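Local coordinates for protein interacting with Hsp90 1 (Saccharomyces cerevisiae, PDB 4CGU) that takes part in pre-rRNA processing and is required for the interaction of NOP58 with snoRNA, this chain being its C-terminal CS domain, at residues Val83-Phe88 with Leu95-Glu100. Sequence-based numbering, arbitrary orientation.
Sequences VKMKRF and LRILIE
Lys86 and Arg96 face each other on one side of an antiparallel strand pair, and their long side chains cross at an angle. With CG anti to the backbone N (chi1 -179°) and every later bond extended, Lys86 carries its CD to 3.5 Å from NH2 of Arg96. The two cations approach to 4.4 Å between Lys86 NZ and Arg96 NH2; although like-charged and close, both nitrogens are hydrogen-bonded to the backbone of the chain of another protein. Long, flexible basic chains suit this face because they can extend from the sheet to reach the backbone of a partner chain. Phe88, just past the strand, brings the edge of its ring to Arg96, CE1 lying 3.5 Å from CB, while CZ sits over one face of the guanidinium near its rim. The two planes stand 77° apart, so this is no parallel stack.

The strands form a beta hairpin in the four-stranded sheet of the CS domain, a beta-sandwich fold of the HSP20 clan. Lys84 with Leu98 and Lys86 with Arg96 are its hydrogen-bonded pairs, each closed by two backbone bonds; Arg96 N to Lys86 O is 2.8 Å long.

The other face is largely apolar and turns toward Ile130 of the second sheet. Val83 and Ile97 lie side by side, CG1 of Val83 meeting CG2 of Ile97 at 3.7 Å, as beta-branched residues suited to strands. Selenomethionine Met85 runs its CG along Ile97, then bends at chi3 (76°) to bring CE within 3.7 Å of Leu95 CD2. The other methyl of Leu95, CD1, packs 3.8 Å from CD of Arg87, whose NH2 forms a salt bridge with Asp135.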
# COMPACT_ATOMS: atom_id res chain seq x y z
N VAL B 83 -2.31 -20.00 -14.79
CA VAL B 83 -1.37 -19.02 -14.27
C VAL B 83 0.04 -19.27 -14.80
O VAL B 83 0.51 -20.41 -14.86
CB VAL B 83 -1.34 -19.07 -12.74
CG1 VAL B 83 -0.46 -17.96 -12.18
CG2 VAL B 83 -2.76 -18.98 -12.18
N LYS B 84 0.71 -18.19 -15.19
CA LYS B 84 2.13 -18.25 -15.52
C LYS B 84 2.85 -17.23 -14.66
O LYS B 84 2.28 -16.20 -14.30
CB LYS B 84 2.37 -17.91 -16.99
CG LYS B 84 1.76 -18.90 -17.97
CD LYS B 84 2.05 -18.48 -19.39
CE LYS B 84 1.52 -19.49 -20.40
NZ LYS B 84 1.77 -19.03 -21.79
N MSE B 85 4.10 -17.51 -14.32
CA MSE B 85 4.89 -16.57 -13.55
C MSE B 85 6.25 -16.43 -14.20
O MSE B 85 6.78 -17.39 -14.77
CB MSE B 85 5.00 -17.04 -12.10
CG MSE B 85 3.65 -17.01 -11.37
SE MSE B 85 3.61 -17.81 -9.60
CE MSE B 85 4.49 -16.41 -8.61
N LYS B 86 6.81 -15.23 -14.16
CA LYS B 86 8.11 -14.96 -14.75
C LYS B 86 8.88 -13.98 -13.88
O LYS B 86 8.33 -12.99 -13.43
CB LYS B 86 7.94 -14.39 -16.16
CG LYS B 86 9.25 -14.09 -16.87
CD LYS B 86 9.00 -13.55 -18.27
CE LYS B 86 10.30 -13.10 -18.94
NZ LYS B 86 10.04 -12.34 -20.21
N ARG B 87 10.16 -14.27 -13.66
CA ARG B 87 11.01 -13.43 -12.82
C ARG B 87 11.84 -12.47 -13.65
O ARG B 87 12.14 -12.74 -14.82
CB ARG B 87 11.93 -14.29 -11.94
CG ARG B 87 11.19 -15.03 -10.83
CD ARG B 87 10.71 -14.08 -9.74
NE ARG B 87 11.80 -13.65 -8.87
CZ ARG B 87 12.18 -14.29 -7.77
NH1 ARG B 87 11.56 -15.40 -7.38
NH2 ARG B 87 13.19 -13.82 -7.05
N PHE B 88 12.22 -11.35 -13.05
CA PHE B 88 12.96 -10.31 -13.75
C PHE B 88 14.13 -9.83 -12.90
O PHE B 88 14.06 -9.81 -11.67
CB PHE B 88 12.05 -9.13 -14.07
CG PHE B 88 11.00 -9.42 -15.11
CD1 PHE B 88 9.78 -9.99 -14.75
CD2 PHE B 88 11.22 -9.11 -16.44
CE1 PHE B 88 8.82 -10.26 -15.70
CE2 PHE B 88 10.25 -9.37 -17.39
CZ PHE B 88 9.06 -9.95 -17.02
N LEU B 95 8.74 -9.70 -10.37
CA LEU B 95 7.86 -10.81 -10.73
C LEU B 95 6.69 -10.33 -11.57
O LEU B 95 6.07 -9.30 -11.27
CB LEU B 95 7.34 -11.48 -9.46
CG LEU B 95 6.30 -12.59 -9.65
CD1 LEU B 95 6.93 -13.84 -10.26
CD2 LEU B 95 5.62 -12.90 -8.32
N ARG B 96 6.39 -11.07 -12.63
CA ARG B 96 5.15 -10.89 -13.37
C ARG B 96 4.30 -12.15 -13.32
O ARG B 96 4.79 -13.25 -13.57
CB ARG B 96 5.42 -10.52 -14.83
CG ARG B 96 4.13 -10.37 -15.64
CD ARG B 96 4.41 -10.28 -17.13
NE ARG B 96 4.80 -11.57 -17.69
CZ ARG B 96 5.43 -11.71 -18.85
NH1 ARG B 96 5.75 -10.63 -19.56
NH2 ARG B 96 5.75 -12.92 -19.30
N ILE B 97 3.02 -11.99 -13.00
CA ILE B 97 2.06 -13.08 -12.99
C ILE B 97 1.02 -12.84 -14.07
O ILE B 97 0.45 -11.75 -14.14
CB ILE B 97 1.33 -13.16 -11.64
CG1 ILE B 97 2.35 -13.14 -10.50
CG2 ILE B 97 0.44 -14.39 -11.57
CD1 ILE B 97 1.73 -12.91 -9.15
N LEU B 98 0.80 -13.83 -14.93
CA LEU B 98 -0.27 -13.80 -15.92
C LEU B 98 -1.37 -14.76 -15.51
O LEU B 98 -1.13 -15.95 -15.32
CB LEU B 98 0.25 -14.22 -17.30
CG LEU B 98 1.41 -13.43 -17.90
CD1 LEU B 98 1.62 -13.81 -19.36
CD2 LEU B 98 1.14 -11.95 -17.77
N ILE B 99 -2.58 -14.24 -15.38
CA ILE B 99 -3.73 -15.08 -15.12
C ILE B 99 -4.66 -15.01 -16.32
O ILE B 99 -5.15 -13.94 -16.66
CB ILE B 99 -4.49 -14.65 -13.86
CG1 ILE B 99 -3.54 -14.64 -12.65
CG2 ILE B 99 -5.69 -15.57 -13.63
CD1 ILE B 99 -4.25 -14.47 -11.34
N GLU B 100 -4.89 -16.16 -16.95
CA GLU B 100 -5.63 -16.20 -18.20
C GLU B 100 -6.86 -17.10 -18.09
O GLU B 100 -6.77 -18.24 -17.63
CB GLU B 100 -4.71 -16.70 -19.31
CG GLU B 100 -5.32 -16.70 -20.68
CD GLU B 100 -4.32 -17.04 -21.77
OE1 GLU B 100 -3.10 -16.99 -21.50
OE2 GLU B 100 -4.75 -17.36 -22.89